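Local coordinates for 432aa long hypothetical deoxyribodipyrimidine photolyase (Sulfolobus tokodaii, PDB 2E0I), which probably repairs cyclobutane pyrimidine dimers in DNA with light energy, binding one FAD in its catalytic domain and a second as a likely light-harvesting cofactor, at residues I6-E14 against M54-L65. Numbering follows the deposited sequence.
Sequences IFRRDLRLE and MINSLLELDDEL. With FAD (flavin-adenine dinucleotide), chain F.
The carbonyl oxygens of L11 and S57 share one water, which donates to both, at 3.0 Å from L11 O and 2.9 Å from S57 O. S57 O also accepts the helical bond from L61 N, and since no direct hydrogen bond joins 6-14 to 54-65, this bridge is the polar link. Beside it the contact is apolar. CG anti to the backbone N (chi1 177°) directs L61 from the helix toward 6-14, and the branch at CG sends its methyls to different partners. CD2 sits over the centre of the F7 ring, 3.9 Å from the centroid and 11° off the ring normal, a CH-pi contact; CD1 lies 3.6 Å from L13 CD2 and also approaches R12 N. The edge of the same ring faces D10 O and R12 O in its plane. Replacing F7 by alanine removes the face under L61 CD2 and would probably open a gap beside that methyl and the carbonyls of D10 and R12. These elements belong to the Rossmann-like N-terminal domain of photolyases: 6-14 starts on strand 2-7, the central strand of a five-stranded parallel sheet, and helix 48-66 packs against the loop that follows. That loop is folded back by R8 N, bonded to D10 OD1 (2.9 Å, 164°), and by an inverse gamma turn centred on L11. From this turn L11 points at the helix: CD1 approaches S57 CB at 3.7 Å, while CD2 meets L58 CD2. L13 CD1 rests against E64 CB and L65 CD2, whereas the E64 carboxylate leads away to R190. At the opposite end M54 runs out extended, laying SD 3.7 Å from FAD C9A, and its bend at chi3 turns CE toward FAD N5; R9 CD lies 3.5 Å from the ribityl O2' of this FAD, probably the light-harvesting one.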
loop_
_atom_site.group_PDB
_atom_site.type_symbol
_atom_site.label_atom_id
_atom_site.label_comp_id
_atom_site.label_asym_id
_atom_site.label_seq_id
_atom_site.Cartn_x
_atom_site.Cartn_y
_atom_site.Cartn_z
ATOM N N ILE A 6 7.263 -20.059 2.671
ATOM C CA ILE A 6 7.872 -18.753 2.877
ATOM C C ILE A 6 6.848 -17.629 2.914
ATOM O O ILE A 6 6.179 -17.355 1.909
ATOM C CB ILE A 6 8.912 -18.410 1.759
ATOM C CG1 ILE A 6 10.021 -19.470 1.704
ATOM C CG2 ILE A 6 9.528 -17.034 2.016
ATOM C CD1 ILE A 6 10.985 -19.256 0.550
ATOM N N PHE A 7 6.723 -16.982 4.071
ATOM C CA PHE A 7 5.812 -15.852 4.222
ATOM C C PHE A 7 6.487 -14.652 3.586
ATOM O O PHE A 7 7.712 -14.572 3.528
ATOM C CB PHE A 7 5.577 -15.531 5.694
ATOM C CG PHE A 7 4.788 -16.560 6.420
ATOM C CD1 PHE A 7 3.408 -16.460 6.496
ATOM C CD2 PHE A 7 5.424 -17.629 7.040
ATOM C CE1 PHE A 7 2.662 -17.409 7.181
ATOM C CE2 PHE A 7 4.690 -18.590 7.733
ATOM C CZ PHE A 7 3.299 -18.478 7.803
ATOM N N ARG A 8 5.692 -13.711 3.108
ATOM C CA ARG A 8 6.262 -12.510 2.527
ATOM C C ARG A 8 5.374 -11.314 2.780
ATOM O O ARG A 8 5.797 -10.344 3.391
ATOM C CB ARG A 8 6.450 -12.688 1.023
ATOM C CG ARG A 8 7.378 -13.816 0.639
ATOM C CD ARG A 8 6.793 -14.526 -0.544
ATOM N NE ARG A 8 7.809 -14.829 -1.530
ATOM C CZ ARG A 8 7.553 -15.029 -2.816
ATOM N NH1 ARG A 8 6.302 -14.955 -3.264
ATOM N NH2 ARG A 8 8.551 -15.294 -3.654
ATOM N N ARG A 9 4.126 -11.434 2.343
ATOM C CA ARG A 9 3.138 -10.369 2.409
ATOM C C ARG A 9 1.796 -10.951 2.853
ATOM O O ARG A 9 0.751 -10.289 2.735
ATOM C CB ARG A 9 2.970 -9.847 0.995
ATOM C CG ARG A 9 2.991 -8.397 0.790
ATOM C CD ARG A 9 2.931 -8.148 -0.721
ATOM N NE ARG A 9 1.599 -7.699 -0.922
ATOM C CZ ARG A 9 0.711 -7.956 -1.861
ATOM N NH1 ARG A 9 -0.431 -7.347 -1.666
ATOM N NH2 ARG A 9 0.885 -8.732 -2.923
ATOM N N ASP A 10 1.826 -12.205 3.306
ATOM C CA ASP A 10 0.641 -12.959 3.746
ATOM C C ASP A 10 0.811 -13.334 5.215
ATOM O O ASP A 10 0.711 -14.504 5.584
ATOM C CB ASP A 10 0.520 -14.235 2.904
ATOM C CG ASP A 10 1.879 -14.973 2.731
ATOM O OD1 ASP A 10 2.894 -14.560 3.337
ATOM O OD2 ASP A 10 1.944 -15.973 1.982
ATOM N N LEU A 11 1.041 -12.330 6.051
ATOM C CA LEU A 11 1.302 -12.549 7.469
ATOM C C LEU A 11 0.139 -13.034 8.335
ATOM O O LEU A 11 -0.345 -12.304 9.210
ATOM C CB LEU A 11 1.903 -11.272 8.055
ATOM C CG LEU A 11 3.041 -10.686 7.212
ATOM C CD1 LEU A 11 3.757 -9.625 7.995
ATOM C CD2 LEU A 11 4.021 -11.772 6.817
ATOM N N ARG A 12 -0.284 -14.278 8.102
ATOM C CA ARG A 12 -1.389 -14.881 8.843
ATOM C C ARG A 12 -1.358 -16.379 8.618
ATOM O O ARG A 12 -0.695 -16.849 7.689
ATOM C CB ARG A 12 -2.725 -14.340 8.338
ATOM C CG ARG A 12 -2.964 -14.647 6.883
ATOM C CD ARG A 12 -4.340 -14.222 6.404
ATOM N NE ARG A 12 -4.616 -14.740 5.063
ATOM C CZ ARG A 12 -4.112 -14.236 3.942
ATOM N NH1 ARG A 12 -3.303 -13.185 3.994
ATOM N NH2 ARG A 12 -4.402 -14.796 2.771
ATOM N N LEU A 13 -2.076 -17.124 9.457
ATOM C CA LEU A 13 -2.144 -18.577 9.326
ATOM C C LEU A 13 -3.524 -19.012 8.840
ATOM O O LEU A 13 -3.716 -20.160 8.457
ATOM C CB LEU A 13 -1.846 -19.244 10.658
ATOM C CG LEU A 13 -0.497 -18.960 11.311
ATOM C CD1 LEU A 13 -0.340 -19.882 12.517
ATOM C CD2 LEU A 13 0.632 -19.189 10.315
ATOM N N GLU A 14 -4.476 -18.082 8.852
ATOM C CA GLU A 14 -5.849 -18.337 8.419
ATOM C C GLU A 14 -6.055 -17.958 6.966
ATOM O O GLU A 14 -5.601 -16.917 6.518
ATOM C CB GLU A 14 -6.827 -17.523 9.262
ATOM C CG GLU A 14 -6.950 -17.951 10.720
ATOM C CD GLU A 14 -7.658 -19.294 10.892
ATOM O OE1 GLU A 14 -8.512 -19.649 10.044
ATOM O OE2 GLU A 14 -7.373 -19.989 11.891
ATOM N N MET A 54 5.007 -4.267 9.614
ATOM C CA MET A 54 5.324 -5.616 9.164
ATOM C C MET A 54 6.008 -6.408 10.298
ATOM O O MET A 54 5.625 -7.540 10.602
ATOM C CB MET A 54 6.226 -5.527 7.943
ATOM C CG MET A 54 6.611 -6.845 7.356
ATOM S SD MET A 54 7.770 -6.562 6.016
ATOM C CE MET A 54 9.308 -6.487 6.939
ATOM N N ILE A 55 7.023 -5.813 10.922
ATOM C CA ILE A 55 7.718 -6.463 12.026
ATOM C C ILE A 55 6.706 -6.810 13.148
ATOM O O ILE A 55 6.688 -7.927 13.670
ATOM C CB ILE A 55 8.805 -5.537 12.625
ATOM C CG1 ILE A 55 9.698 -4.957 11.521
ATOM C CG2 ILE A 55 9.652 -6.315 13.622
ATOM C CD1 ILE A 55 10.624 -5.960 10.899
ATOM N N ASN A 56 5.873 -5.852 13.535
ATOM C CA ASN A 56 4.886 -6.140 14.568
ATOM C C ASN A 56 3.975 -7.293 14.136
ATOM O O ASN A 56 3.668 -8.189 14.927
ATOM C CB ASN A 56 4.043 -4.906 14.880
ATOM C CG ASN A 56 4.776 -3.908 15.743
ATOM O OD1 ASN A 56 5.573 -4.288 16.604
ATOM N ND2 ASN A 56 4.501 -2.620 15.535
ATOM N N SER A 57 3.544 -7.273 12.878
ATOM C CA SER A 57 2.692 -8.332 12.376
ATOM C C SER A 57 3.458 -9.644 12.373
ATOM O O SER A 57 2.882 -10.699 12.617
ATOM C CB SER A 57 2.211 -7.992 10.975
ATOM O OG SER A 57 1.490 -6.769 10.994
ATOM N N LEU A 58 4.759 -9.580 12.096
ATOM C CA LEU A 58 5.601 -10.774 12.106
ATOM C C LEU A 58 5.752 -11.293 13.541
ATOM O O LEU A 58 5.831 -12.507 13.759
ATOM C CB LEU A 58 6.982 -10.476 11.503
ATOM C CG LEU A 58 7.034 -10.414 9.973
ATOM C CD1 LEU A 58 8.393 -9.928 9.500
ATOM C CD2 LEU A 58 6.735 -11.801 9.412
ATOM N N LEU A 59 5.793 -10.380 14.514
ATOM C CA LEU A 59 5.899 -10.787 15.915
ATOM C C LEU A 59 4.623 -11.517 16.317
ATOM O O LEU A 59 4.686 -12.571 16.959
ATOM C CB LEU A 59 6.105 -9.579 16.838
ATOM C CG LEU A 59 7.464 -8.882 16.724
ATOM C CD1 LEU A 59 7.474 -7.631 17.569
ATOM C CD2 LEU A 59 8.572 -9.826 17.141
ATOM N N GLU A 60 3.472 -10.971 15.926
ATOM C CA GLU A 60 2.189 -11.588 16.254
ATOM C C GLU A 60 2.072 -12.976 15.619
ATOM O O GLU A 60 1.620 -13.929 16.263
ATOM C CB GLU A 60 1.019 -10.705 15.787
ATOM C CG GLU A 60 -0.139 -10.688 16.785
ATOM C CD GLU A 60 -1.502 -10.319 16.176
ATOM O OE1 GLU A 60 -2.069 -11.138 15.411
ATOM O OE2 GLU A 60 -2.010 -9.212 16.477
ATOM N N LEU A 61 2.490 -13.081 14.357
ATOM C CA LEU A 61 2.446 -14.341 13.612
ATOM C C LEU A 61 3.296 -15.393 14.317
ATOM O O LEU A 61 2.948 -16.574 14.349
ATOM C CB LEU A 61 2.967 -14.123 12.191
ATOM C CG LEU A 61 3.064 -15.353 11.286
ATOM C CD1 LEU A 61 1.661 -15.814 10.908
ATOM C CD2 LEU A 61 3.884 -15.019 10.036
ATOM N N ASP A 62 4.418 -14.954 14.880
ATOM C CA ASP A 62 5.299 -15.855 15.601
ATOM C C ASP A 62 4.597 -16.432 16.837
ATOM O O ASP A 62 4.827 -17.578 17.208
ATOM C CB ASP A 62 6.570 -15.126 16.022
ATOM C CG ASP A 62 7.533 -16.029 16.777
ATOM O OD1 ASP A 62 8.087 -16.971 16.170
ATOM O OD2 ASP A 62 7.725 -15.797 17.989
ATOM N N ASP A 63 3.737 -15.646 17.478
ATOM C CA ASP A 63 3.025 -16.141 18.644
ATOM C C ASP A 63 2.056 -17.216 18.223
ATOM O O ASP A 63 1.949 -18.247 18.874
ATOM C CB ASP A 63 2.260 -15.020 19.325
ATOM C CG ASP A 63 3.177 -13.974 19.892
ATOM O OD1 ASP A 63 2.669 -12.948 20.406
ATOM O OD2 ASP A 63 4.414 -14.189 19.818
ATOM N N GLU A 64 1.343 -16.976 17.132
ATOM C CA GLU A 64 0.389 -17.956 16.653
ATOM C C GLU A 64 1.087 -19.267 16.346
ATOM O O GLU A 64 0.514 -20.344 16.534
ATOM C CB GLU A 64 -0.321 -17.425 15.416
ATOM C CG GLU A 64 -1.194 -16.238 15.742
ATOM C CD GLU A 64 -2.266 -16.566 16.778
ATOM O OE1 GLU A 64 -2.774 -15.629 17.432
ATOM O OE2 GLU A 64 -2.609 -17.763 16.934
ATOM N N LEU A 65 2.332 -19.175 15.887
ATOM C CA LEU A 65 3.111 -20.361 15.565
ATOM C C LEU A 65 3.599 -21.081 16.823
ATOM O O LEU A 65 3.712 -22.313 16.843
ATOM C CB LEU A 65 4.297 -19.985 14.667
ATOM C CG LEU A 65 3.937 -19.686 13.206
ATOM C CD1 LEU A 65 5.158 -19.219 12.441
ATOM C CD2 LEU A 65 3.361 -20.931 12.564
HETATM P PA FAD F . 9.108 -3.813 -2.000
HETATM O O1A FAD F . 8.176 -2.705 -2.311
HETATM O O2A FAD F . 9.891 -3.934 -0.752
HETATM O O5B FAD F . 10.304 -3.315 -2.958
HETATM C C5B FAD F . 11.393 -4.190 -3.274
HETATM C C4B FAD F . 12.345 -3.564 -4.297
HETATM O O4B FAD F . 11.557 -2.811 -5.240
HETATM C C3B FAD F . 13.291 -2.555 -3.645
HETATM O O3B FAD F . 14.457 -2.396 -4.458
HETATM C C2B FAD F . 12.437 -1.288 -3.683
HETATM O O2B FAD F . 13.288 -0.141 -3.620
HETATM C C1B FAD F . 11.872 -1.414 -5.098
HETATM N N9A FAD F . 10.674 -0.561 -5.292
HETATM C C8A FAD F . 9.594 -0.541 -4.512
HETATM N N7A FAD F . 8.692 0.304 -5.004
HETATM C C5A FAD F . 9.198 0.830 -6.113
HETATM C C6A FAD F . 8.729 1.733 -7.060
HETATM N N6A FAD F . 7.536 2.301 -6.915
HETATM N N1A FAD F . 9.505 2.044 -8.109
HETATM C C2A FAD F . 10.708 1.512 -8.247
HETATM N N3A FAD F . 11.186 0.653 -7.363
HETATM C C4A FAD F . 10.463 0.287 -6.295
HETATM N N1 FAD F . 9.049 -9.193 2.347
HETATM C C2 FAD F . 10.013 -10.169 2.628
HETATM O O2 FAD F . 9.817 -11.339 2.305
HETATM N N3 FAD F . 11.219 -9.795 3.232
HETATM C C4 FAD F . 11.464 -8.450 3.543
HETATM O O4 FAD F . 12.523 -8.128 4.080
HETATM C C4X FAD F . 10.511 -7.481 3.245
HETATM N N5 FAD F . 10.778 -6.127 3.492
HETATM C C5X FAD F . 9.828 -5.149 3.171
HETATM C C6 FAD F . 10.139 -3.802 3.337
HETATM C C7 FAD F . 9.242 -2.817 2.934
HETATM C C7M FAD F . 9.611 -1.344 3.122
HETATM C C8 FAD F . 8.025 -3.186 2.368
HETATM C C8M FAD F . 7.016 -2.130 1.914
HETATM C C9 FAD F . 7.711 -4.534 2.210
HETATM C C9A FAD F . 8.608 -5.521 2.611
HETATM N N10 FAD F . 8.325 -6.881 2.405
HETATM C C10 FAD F . 9.305 -7.851 2.655
HETATM C "C1'" FAD F . 7.022 -7.305 1.842
HETATM C "C2'" FAD F . 6.970 -7.205 0.318
HETATM O "O2'" FAD F . 5.842 -6.412 -0.069
HETATM C "C3'" FAD F . 6.883 -8.599 -0.310
HETATM O "O3'" FAD F . 8.075 -9.333 -0.009
HETATM C "C4'" FAD F . 6.714 -8.503 -1.828
HETATM O "O4'" FAD F . 6.420 -9.803 -2.348
HETATM C "C5'" FAD F . 7.985 -7.962 -2.488
HETATM O "O5'" FAD F . 7.683 -7.181 -3.647
HETATM P P FAD F . 7.501 -5.587 -3.514
HETATM O O1P FAD F . 7.444 -5.042 -4.890
HETATM O O2P FAD F . 6.386 -5.286 -2.588
HETATM O O3P FAD F . 8.908 -5.162 -2.858
HETATM O O HOH W 1 0.109 -10.890 11.792
#